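Side-chain contacts in transcriptional regulator, PadR family (Enterococcus faecalis, PDB 3HHH), which probably binds DNA as a dimeric, winged helix-turn-helix transcriptional regulator of the PadR family: residues D90-Q93 / R94-L97; I32-I35 / L36-G40; Q6-L9 / L10-I13; K25-Y28 / G29-T33. All blocks are in the same frame, centred on the assembly; numbering follows the deposited sequence.

Contact 1. Residues D90-Q93 / R94-L97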
loop_
_atom_site.group_PDB
_atom_site.type_symbol
_atom_site.label_atom_id
_atom_site.label_comp_id
_atom_site.label_asym_id
_atom_site.label_seq_id
_atom_site.Cartn_x
_atom_site.Cartn_y
_atom_site.Cartn_z
ATOM N N ASP B 90 -9.736 6.279 10.549
ATOM C CA ASP B 90 -9.208 4.936 10.730
ATOM C C ASP B 90 -8.027 4.679 9.794
ATOM O O ASP B 90 -7.079 3.981 10.166
ATOM C CB ASP B 90 -10.307 3.898 10.488
ATOM C CG ASP B 90 -9.954 2.538 11.048
ATOM O OD1 ASP B 90 -9.825 2.416 12.286
ATOM O OD2 ASP B 90 -9.807 1.586 10.255
ATOM N N PHE B 91 -8.088 5.236 8.585
ATOM C CA PHE B 91 -7.008 5.069 7.612
ATOM C C PHE B 91 -5.710 5.702 8.102
ATOM O O PHE B 91 -4.654 5.071 8.049
ATOM C CB PHE B 91 -7.389 5.642 6.238
ATOM C CG PHE B 91 -6.203 5.935 5.354
ATOM C CD1 PHE B 91 -5.381 4.912 4.913
ATOM C CD2 PHE B 91 -5.902 7.244 4.976
ATOM C CE1 PHE B 91 -4.281 5.182 4.105
ATOM C CE2 PHE B 91 -4.805 7.522 4.167
ATOM C CZ PHE B 91 -3.997 6.490 3.730
ATOM N N TRP B 92 -5.786 6.944 8.572
ATOM C CA TRP B 92 -4.586 7.653 9.017
ATOM C C TRP B 92 -3.920 6.966 10.204
ATOM O O TRP B 92 -2.695 6.913 10.281
ATOM C CB TRP B 92 -4.901 9.111 9.360
ATOM C CG TRP B 92 -5.194 9.959 8.160
ATOM C CD1 TRP B 92 -6.323 10.691 7.931
ATOM C CD2 TRP B 92 -4.344 10.165 7.022
ATOM N NE1 TRP B 92 -6.230 11.342 6.724
ATOM C CE2 TRP B 92 -5.026 11.037 6.145
ATOM C CE3 TRP B 92 -3.074 9.697 6.659
ATOM C CZ2 TRP B 92 -4.480 11.451 4.924
ATOM C CZ3 TRP B 92 -2.534 10.106 5.445
ATOM C CH2 TRP B 92 -3.238 10.978 4.594
ATOM N N GLN B 93 -4.727 6.434 11.116
ATOM C CA GLN B 93 -4.208 5.716 12.278
ATOM C C GLN B 93 -3.498 4.427 11.853
ATOM O O GLN B 93 -2.362 4.172 12.269
ATOM C CB GLN B 93 -5.336 5.406 13.264
ATOM C CG GLN B 93 -4.853 4.898 14.608
ATOM C CD GLN B 93 -5.974 4.731 15.612
ATOM O OE1 GLN B 93 -6.958 5.476 15.601
ATOM N NE2 GLN B 93 -5.829 3.745 16.495
ATOM N N ARG B 94 -4.170 3.625 11.024
ATOM C CA ARG B 94 -3.569 2.417 10.443
ATOM C C ARG B 94 -2.303 2.743 9.663
ATOM O O ARG B 94 -1.300 2.031 9.768
ATOM C CB ARG B 94 -4.556 1.699 9.516
ATOM C CG ARG B 94 -5.517 0.759 10.229
ATOM C CD ARG B 94 -6.470 0.109 9.246
ATOM N NE ARG B 94 -7.428 1.065 8.697
ATOM C CZ ARG B 94 -8.391 0.761 7.828
ATOM N NH1 ARG B 94 -8.548 -0.484 7.394
ATOM N NH2 ARG B 94 -9.213 1.712 7.394
ATOM N N TRP B 95 -2.361 3.813 8.876
ATOM C CA TRP B 95 -1.213 4.248 8.093
ATOM C C TRP B 95 -0.066 4.684 8.995
ATOM O O TRP B 95 1.077 4.293 8.776
ATOM C CB TRP B 95 -1.588 5.388 7.141
ATOM C CG TRP B 95 -0.395 6.142 6.647
ATOM C CD1 TRP B 95 0.056 7.341 7.104
ATOM C CD2 TRP B 95 0.519 5.732 5.628
ATOM N NE1 TRP B 95 1.185 7.715 6.424
ATOM C CE2 TRP B 95 1.493 6.744 5.510
ATOM C CE3 TRP B 95 0.605 4.611 4.797
ATOM C CZ2 TRP B 95 2.545 6.670 4.596
ATOM C CZ3 TRP B 95 1.650 4.538 3.884
ATOM C CH2 TRP B 95 2.605 5.562 3.793
ATOM N N THR B 96 -0.374 5.495 10.004
ATOM C CA THR B 96 0.648 6.007 10.917
ATOM C C THR B 96 1.397 4.868 11.611
ATOM O O THR B 96 2.605 4.961 11.844
ATOM C CB THR B 96 0.039 6.956 11.970
ATOM O OG1 THR B 96 -0.631 8.033 11.304
ATOM C CG2 THR B 96 1.119 7.526 12.889
ATOM N N LEU B 97 0.673 3.795 11.918
ATOM C CA LEU B 97 1.268 2.611 12.525
ATOM C C LEU B 97 2.137 1.875 11.503
ATOM O O LEU B 97 3.315 1.628 11.750
ATOM C CB LEU B 97 0.169 1.690 13.063
ATOM C CG LEU B 97 0.601 0.575 14.014
ATOM C CD1 LEU B 97 1.305 1.149 15.231
ATOM C CD2 LEU B 97 -0.608 -0.252 14.432
#

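Contact 2. Residues I32-I35 / L36-G40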
loop_
_atom_site.group_PDB
_atom_site.type_symbol
_atom_site.label_atom_id
_atom_site.label_comp_id
_atom_site.label_asym_id
_atom_site.label_seq_id
_atom_site.Cartn_x
_atom_site.Cartn_y
_atom_site.Cartn_z
ATOM N N ILE B 32 -10.153 15.494 -8.364
ATOM C CA ILE B 32 -9.489 14.554 -7.460
ATOM C C ILE B 32 -8.229 13.978 -8.098
ATOM O O ILE B 32 -7.166 13.952 -7.474
ATOM C CB ILE B 32 -10.419 13.383 -7.069
ATOM C CG1 ILE B 32 -11.654 13.896 -6.319
ATOM C CG2 ILE B 32 -9.667 12.369 -6.217
ATOM C CD1 ILE B 32 -12.666 12.811 -5.983
ATOM N N THR B 33 -8.359 13.522 -9.343
ATOM C CA THR B 33 -7.237 12.955 -10.088
ATOM C C THR B 33 -6.132 13.991 -10.296
ATOM O O THR B 33 -4.953 13.666 -10.199
ATOM C CB THR B 33 -7.696 12.402 -11.462
ATOM O OG1 THR B 33 -8.833 11.547 -11.281
ATOM C CG2 THR B 33 -6.579 11.616 -12.139
ATOM N N LYS B 34 -6.524 15.235 -10.561
ATOM C CA LYS B 34 -5.575 16.319 -10.824
ATOM C C LYS B 34 -4.767 16.687 -9.573
ATOM O O LYS B 34 -3.568 16.966 -9.662
ATOM C CB LYS B 34 -6.310 17.557 -11.357
ATOM C CG LYS B 34 -5.413 18.524 -12.122
ATOM C CD LYS B 34 -5.841 19.973 -11.935
ATOM C CE LYS B 34 -4.932 20.921 -12.700
ATOM N NZ LYS B 34 -3.504 20.811 -12.280
ATOM N N ILE B 35 -5.433 16.693 -8.418
ATOM C CA ILE B 35 -4.773 16.921 -7.129
ATOM C C ILE B 35 -3.773 15.808 -6.821
ATOM O O ILE B 35 -2.632 16.085 -6.455
ATOM C CB ILE B 35 -5.792 17.008 -5.973
ATOM C CG1 ILE B 35 -6.582 18.315 -6.060
ATOM C CG2 ILE B 35 -5.086 16.917 -4.623
ATOM C CD1 ILE B 35 -7.736 18.398 -5.087
ATOM N N LEU B 36 -4.207 14.557 -6.967
ATOM C CA LEU B 36 -3.315 13.405 -6.793
ATOM C C LEU B 36 -2.099 13.504 -7.716
ATOM O O LEU B 36 -0.964 13.294 -7.281
ATOM C CB LEU B 36 -4.060 12.092 -7.052
ATOM C CG LEU B 36 -4.982 11.621 -5.926
ATOM C CD1 LEU B 36 -6.055 10.671 -6.442
ATOM C CD2 LEU B 36 -4.174 10.969 -4.807
ATOM N N ASN B 37 -2.345 13.835 -8.982
ATOM C CA ASN B 37 -1.272 13.989 -9.968
ATOM C C ASN B 37 -0.241 15.036 -9.551
ATOM O O ASN B 37 0.958 14.831 -9.744
ATOM C CB ASN B 37 -1.840 14.359 -11.348
ATOM C CG ASN B 37 -2.641 13.232 -11.979
ATOM O OD1 ASN B 37 -2.665 12.109 -11.476
ATOM N ND2 ASN B 37 -3.310 13.535 -13.084
ATOM N N ASP B 38 -0.710 16.140 -8.968
ATOM C CA ASP B 38 0.168 17.253 -8.577
ATOM C C ASP B 38 0.921 17.029 -7.261
ATOM O O ASP B 38 1.706 17.888 -6.862
ATOM C CB ASP B 38 -0.639 18.560 -8.455
ATOM C CG ASP B 38 -1.251 19.014 -9.778
ATOM O OD1 ASP B 38 -0.742 18.633 -10.855
ATOM O OD2 ASP B 38 -2.250 19.766 -9.736
ATOM N N GLN B 39 0.689 15.899 -6.590
ATOM C CA GLN B 39 1.203 15.687 -5.222
ATOM C C GLN B 39 2.426 14.776 -4.925
ATOM O O GLN B 39 2.860 14.760 -3.777
ATOM C CB GLN B 39 0.038 15.259 -4.315
ATOM C CG GLN B 39 -0.893 16.398 -3.947
ATOM C CD GLN B 39 -0.204 17.467 -3.136
ATOM O OE1 GLN B 39 0.416 17.183 -2.111
ATOM N NE2 GLN B 39 -0.303 18.712 -3.593
ATOM N N GLY B 40 2.993 14.013 -5.863
ATOM C CA GLY B 40 2.509 13.794 -7.217
ATOM C C GLY B 40 2.449 12.304 -7.505
ATOM O O GLY B 40 3.476 11.660 -7.737
#

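Contact 3. Residues Q6-L9 / L10-I13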
loop_
_atom_site.group_PDB
_atom_site.type_symbol
_atom_site.label_atom_id
_atom_site.label_comp_id
_atom_site.label_asym_id
_atom_site.label_seq_id
_atom_site.Cartn_x
_atom_site.Cartn_y
_atom_site.Cartn_z
ATOM N N GLN B 6 3.949 -0.956 -8.142
ATOM C CA GLN B 6 3.451 0.412 -7.905
ATOM C C GLN B 6 1.921 0.509 -7.905
ATOM O O GLN B 6 1.355 1.376 -7.233
ATOM C CB GLN B 6 4.032 1.390 -8.934
ATOM C CG GLN B 6 3.807 2.876 -8.622
ATOM C CD GLN B 6 4.574 3.369 -7.402
ATOM O OE1 GLN B 6 5.441 2.673 -6.871
ATOM N NE2 GLN B 6 4.257 4.579 -6.954
ATOM N N THR B 7 1.253 -0.356 -8.668
ATOM C CA THR B 7 -0.201 -0.468 -8.576
ATOM C C THR B 7 -0.550 -1.148 -7.258
ATOM O O THR B 7 -1.502 -0.761 -6.592
ATOM C CB THR B 7 -0.815 -1.268 -9.751
ATOM O OG1 THR B 7 -0.260 -2.593 -9.785
ATOM C CG2 THR B 7 -0.554 -0.564 -11.080
ATOM N N GLU B 8 0.235 -2.159 -6.888
ATOM C CA GLU B 8 0.037 -2.903 -5.634
ATOM C C GLU B 8 0.337 -2.042 -4.421
ATOM O O GLU B 8 -0.390 -2.077 -3.431
ATOM C CB GLU B 8 0.933 -4.148 -5.599
ATOM C CG GLU B 8 0.541 -5.219 -6.596
ATOM C CD GLU B 8 -0.799 -5.853 -6.269
ATOM O OE1 GLU B 8 -1.705 -5.817 -7.133
ATOM O OE2 GLU B 8 -0.949 -6.374 -5.141
ATOM N N LEU B 9 1.417 -1.271 -4.509
ATOM C CA LEU B 9 1.841 -0.377 -3.436
ATOM C C LEU B 9 0.769 0.681 -3.150
ATOM O O LEU B 9 0.610 1.110 -2.012
ATOM C CB LEU B 9 3.178 0.279 -3.812
ATOM C CG LEU B 9 4.099 0.849 -2.732
ATOM C CD1 LEU B 9 4.233 -0.072 -1.527
ATOM C CD2 LEU B 9 5.465 1.126 -3.346
ATOM N N LEU B 10 0.027 1.076 -4.185
ATOM C CA LEU B 10 -1.028 2.084 -4.059
ATOM C C LEU B 10 -2.368 1.519 -3.565
ATOM O O LEU B 10 -3.262 2.289 -3.196
ATOM C CB LEU B 10 -1.233 2.804 -5.399
ATOM C CG LEU B 10 -0.178 3.865 -5.737
ATOM C CD1 LEU B 10 -0.162 4.189 -7.233
ATOM C CD2 LEU B 10 -0.407 5.127 -4.913
ATOM N N LYS B 11 -2.515 0.193 -3.564
ATOM C CA LYS B 11 -3.755 -0.436 -3.096
ATOM C C LYS B 11 -3.965 -0.153 -1.613
ATOM O O LYS B 11 -3.020 -0.215 -0.830
ATOM C CB LYS B 11 -3.746 -1.952 -3.334
ATOM C CG LYS B 11 -4.086 -2.374 -4.755
ATOM C CD LYS B 11 -4.042 -3.895 -4.896
ATOM C CE LYS B 11 -4.483 -4.355 -6.285
ATOM N NZ LYS B 11 -4.642 -5.842 -6.368
ATOM N N GLY B 12 -5.200 0.170 -1.233
ATOM C CA GLY B 12 -5.521 0.496 0.154
ATOM C C GLY B 12 -5.209 1.942 0.490
ATOM O O GLY B 12 -6.015 2.625 1.124
ATOM N N ILE B 13 -4.037 2.407 0.064
ATOM C CA ILE B 13 -3.610 3.781 0.280
ATOM C C ILE B 13 -4.449 4.748 -0.540
ATOM O O ILE B 13 -4.914 5.761 -0.028
ATOM C CB ILE B 13 -2.128 3.989 -0.111
ATOM C CG1 ILE B 13 -1.215 3.038 0.676
ATOM C CG2 ILE B 13 -1.714 5.448 0.114
ATOM C CD1 ILE B 13 0.259 3.251 0.414
#

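Contact 4. Residues K25-Y28 / G29-T33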
loop_
_atom_site.group_PDB
_atom_site.type_symbol
_atom_site.label_atom_id
_atom_site.label_comp_id
_atom_site.label_asym_id
_atom_site.label_seq_id
_atom_site.Cartn_x
_atom_site.Cartn_y
_atom_site.Cartn_z
ATOM N N LYS B 25 -12.371 19.263 0.358
ATOM C CA LYS B 25 -13.219 20.037 -0.547
ATOM C C LYS B 25 -14.192 19.130 -1.310
ATOM O O LYS B 25 -13.819 18.036 -1.744
ATOM C CB LYS B 25 -12.341 20.798 -1.547
ATOM C CG LYS B 25 -13.059 21.920 -2.305
ATOM C CD LYS B 25 -12.303 22.303 -3.576
ATOM C CE LYS B 25 -12.872 23.563 -4.214
ATOM N NZ LYS B 25 -12.068 24.003 -5.396
ATOM N N GLU B 26 -15.433 19.593 -1.475
ATOM C CA GLU B 26 -16.399 18.915 -2.345
ATOM C C GLU B 26 -15.839 18.905 -3.765
ATOM O O GLU B 26 -15.320 19.922 -4.237
ATOM C CB GLU B 26 -17.760 19.617 -2.320
ATOM C CG GLU B 26 -18.899 18.769 -2.888
ATOM C CD GLU B 26 -20.140 19.571 -3.247
ATOM O OE1 GLU B 26 -21.251 19.010 -3.139
ATOM O OE2 GLU B 26 -20.013 20.751 -3.643
ATOM N N THR B 27 -15.949 17.768 -4.445
ATOM C CA THR B 27 -15.121 17.526 -5.620
ATOM C C THR B 27 -15.678 16.461 -6.566
ATOM O O THR B 27 -16.610 15.737 -6.221
ATOM C CB THR B 27 -13.715 17.081 -5.160
ATOM O OG1 THR B 27 -12.825 17.006 -6.280
ATOM C CG2 THR B 27 -13.789 15.728 -4.465
ATOM N N TYR B 28 -15.081 16.374 -7.754
ATOM C CA TYR B 28 -15.433 15.352 -8.741
ATOM C C TYR B 28 -14.173 14.740 -9.368
ATOM O O TYR B 28 -13.099 15.346 -9.350
ATOM C CB TYR B 28 -16.338 15.942 -9.827
ATOM C CG TYR B 28 -15.675 17.030 -10.629
ATOM C CD1 TYR B 28 -15.586 18.324 -10.131
ATOM C CD2 TYR B 28 -15.124 16.768 -11.883
ATOM C CE1 TYR B 28 -14.977 19.330 -10.855
ATOM C CE2 TYR B 28 -14.506 17.773 -12.617
ATOM C CZ TYR B 28 -14.434 19.052 -12.093
ATOM O OH TYR B 28 -13.826 20.064 -12.800
ATOM N N GLY B 29 -14.327 13.542 -9.930
ATOM C CA GLY B 29 -13.221 12.750 -10.485
ATOM C C GLY B 29 -12.026 13.501 -11.048
ATOM O O GLY B 29 -10.886 13.210 -10.690
ATOM N N TYR B 30 -12.274 14.462 -11.932
ATOM C CA TYR B 30 -11.185 15.176 -12.602
ATOM C C TYR B 30 -10.378 16.011 -11.612
ATOM O O TYR B 30 -9.150 16.014 -11.663
ATOM C CB TYR B 30 -11.715 16.072 -13.730
ATOM C CG TYR B 30 -10.635 16.597 -14.656
ATOM C CD1 TYR B 30 -9.863 17.710 -14.304
ATOM C CD2 TYR B 30 -10.380 15.984 -15.880
ATOM C CE1 TYR B 30 -8.869 18.193 -15.145
ATOM C CE2 TYR B 30 -9.385 16.463 -16.729
ATOM C CZ TYR B 30 -8.636 17.565 -16.355
ATOM O OH TYR B 30 -7.651 18.038 -17.191
ATOM N N GLU B 31 -11.074 16.728 -10.731
ATOM C CA GLU B 31 -10.424 17.512 -9.675
ATOM C C GLU B 31 -9.574 16.617 -8.785
ATOM O O GLU B 31 -8.425 16.939 -8.497
ATOM C CB GLU B 31 -11.458 18.234 -8.805
ATOM C CG GLU B 31 -11.917 19.580 -9.334
ATOM C CD GLU B 31 -13.014 20.207 -8.479
ATOM O OE1 GLU B 31 -13.589 19.501 -7.623
ATOM O OE2 GLU B 31 -13.313 21.407 -8.672
ATOM N N ILE B 32 -10.153 15.494 -8.364
ATOM C CA ILE B 32 -9.489 14.554 -7.460
ATOM C C ILE B 32 -8.229 13.978 -8.098
ATOM O O ILE B 32 -7.166 13.952 -7.474
ATOM C CB ILE B 32 -10.419 13.383 -7.069
ATOM C CG1 ILE B 32 -11.654 13.896 -6.319
ATOM C CG2 ILE B 32 -9.667 12.369 -6.217
ATOM C CD1 ILE B 32 -12.666 12.811 -5.983
ATOM N N THR B 33 -8.359 13.522 -9.343
ATOM C CA THR B 33 -7.237 12.955 -10.088
ATOM C C THR B 33 -6.132 13.991 -10.296
ATOM O O THR B 33 -4.953 13.666 -10.199
ATOM C CB THR B 33 -7.696 12.402 -11.462
ATOM O OG1 THR B 33 -8.833 11.547 -11.281
ATOM C CG2 THR B 33 -6.579 11.616 -12.139
#

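Contact 1. Residues D90-Q93 / R94-L97
Asp90 meets Arg94 one helical turn further on, and two of its oxygens take part. The carboxylate OD2 lies over one face of the guanidinium and forms a salt bridge, 2.9 Å from Arg94 NE. The two flat groups are inclined 45° to each other. The backbone oxygen of Asp90 has two donors. Arg94 N gives it the helical bond, and Arg94 NE reaches it at 3.3 Å from the opposite face of the carbonyl plane. A bend at chi3 of Arg94 (-70°) brings NE back over this turn.

Phe91 comes next. Its O accepts the helical bond from Trp95 N, and its side chain lies alongside that of Trp95, pointing the same way. Trp95 CB sits over one face of the Phe91 ring, 4.1 Å from Phe91 CE1.

Trp92 turns an edge of its six-membered ring toward the face of the Trp95 five-membered ring. This is an offset edge-to-face pair, with planes at 80° and centroids 5.8 Å apart. Trp92 CE3 lies 3.9 Å from Trp95 CD1. The backbone O of Trp92 is held twice, by Thr96 N and by Thr96 OG1 at 2.6 Å, from opposite faces of its plane.

Gln93 contributes mainly backbone, its O accepting from Leu97 N at 3.1 Å.

Trp92 packs on Leu17 and Ala20 of helix 13-24. Trp95 NE1 is hydrogen-bonded to Asn103 of the second subunit. Phe91, Trp92 and Trp95 form an aromatic cluster on helix 82-106, consistent with the long C-terminal dimerisation helix of PadR-family regulators.

Contact 2. Residues I32-I35 / L36-G40
Ile32 O and Thr33 O accept regular i to i+4 bonds from Leu36 N and Asn37 N, while Asp38 N reaches Lys34 O at 3.1 Å and, weakly, Ile35 O at 3.2 Å.

The charged pair is Lys34 and Asp38. Lys34 NZ donates to Asp38 OD2 at 3.0 Å in a salt bridge. It meets the syn lone pair of OD2, on the side of the other oxygen. The lysine starts with CG opposite its backbone N (chi1 -159°), then bends at chi2 and again at chi4 (-59°). The last bend swings NZ back toward the carboxylate. Asp38 OD2 also lies close to Lys34 O, an acceptor like itself, and the ammonium probably eases the repulsion between the two.

On another side of the turn the contact is apolar. Ile32 and Leu36 lie side by side and point the same way, with Ile32 CG2 4.0 Å from Leu36 CD1. Both side chains pack on Ile21 of helix 13-24, and Ile32 also meets Val49 and Leu53 of helix 46-58. Thr33 and Asn37 run alongside each other in the same manner, and Thr33 CG2 faces the asparagine amide.

Gln39 reaches back to the preceding turn. Its CG is 3.1 Å from Ile35 O. The side chain then packs on Met105 of the second subunit, and OE1 makes a weak hydrogen bond to its Lys104.

The chemistry is that of an amphipathic helix. Ile32 and Leu36 are buried among other helices, whereas Lys34 and Asp38 are exposed, where solvent would probably weaken the attraction between their charges.

Contact 3. Residues Q6-L9 / L10-I13
Glu8 OE1 takes a salt-bridge hydrogen bond from Lys11 NZ at 3.0 Å. The ammonium comes from the syn side of the carboxylate, 23° out of its plane. The two side chains run alongside each other in the same direction. Lys11 is extended beyond CG, while a bend at chi2 of Glu8 (-67°) turns the carboxylate to the end of the lysine. Lys11 CE is also close to OE1, at 3.3 Å.

The backbone adds a second tie between the same residues. Lys11 N donates to Glu8 O at 3.1 Å, from well above the carbonyl plane. Leu10 N makes two weak bonds to the preceding turn, to Gln6 O at 3.3 Å and to Thr7 O at 3.4 Å. Leu10 CG and CD1 lie against Gln6 O. Further along, Ile13 CD1 reaches back to Leu9 O. The turn between them passes through Gly12, whose positive phi favours glycine.

The contact joins the short, weakly bonded helix 6-9 to helix 13-24, with Gly12 at the N-cap position of the latter. Leu10 packs on Phe41 and Ile44 in a loop. Leu9 packs on Ile13 of the second subunit, and Ile13 on its Leu98, placing this connection at the dimer interface.

Contact 4. Residues K25-Y28 / G29-T33
Hydrogen bonds converge on Glu31, whose extended side chain turns back from helix 29-37 to the loop that follows helix 13-24. At 2.9 Å, Thr27 OG1 donates to Glu31 OE1, which receives the bond on its anti lone pair, away from the other oxygen. Tyr28 N adds a weak bond to the same OE1, at 3.5 Å. In the backbone, Tyr28 O accepts from Ile32 N at 3.1 Å. Gly29 O is gripped twice, by Thr33 N and by Thr33 OG1 at 2.7 Å, from opposite faces of its plane. Thr27 also joins strand 74-80 through backbone hydrogen bonding with Tyr78.

Packing round a ring centres on Tyr28. Its CG lies between the backbone N and the carbonyl carbon (chi1 63°), and this places the ring over the first turn, with Glu31 N above one face, toward the rim. Glu31 crosses the tyrosine at about a right angle, with CG 3.4 Å from Tyr28 CE1. Tyr30 CB touches Tyr28 CE2, and Phe77 of strand 74-80 also meets the ring.

Apolar contact is made by Thr27 CG2, which meets Ile32 CG1 at 3.4 Å and CD1 at 3.5 Å.

Among the charged groups, Lys25 NZ stands 4.4 Å from Glu31 OE2, too far for a salt bridge. With one sound and one weak donor on OE1 and a lysine nearby, Glu31 is probably charged; its bonds tie the loop to the helix.

Along the chain the order is contact 3, contact 4, contact 2, contact 1. Contacts 2 and 4 share Ile32 and Thr33 on helix 29-37, and their centres are about 9 Å apart. Contact 3 leads into helix 13-24, against which contacts 1, 2 and 4 all pack. It also touches contact 1, where Phe91 and Trp95 of helix 82-106 meet Ile13. Contacts 1 and 4 lie furthest apart, about 23 Å between centres, on opposite sides of the chain's centre. Contacts 1, 2 and 3 reach the second subunit. Contact 4 instead faces the two-stranded sheet, consistent with a DNA-binding winged-helix part coupled to a dimerising one.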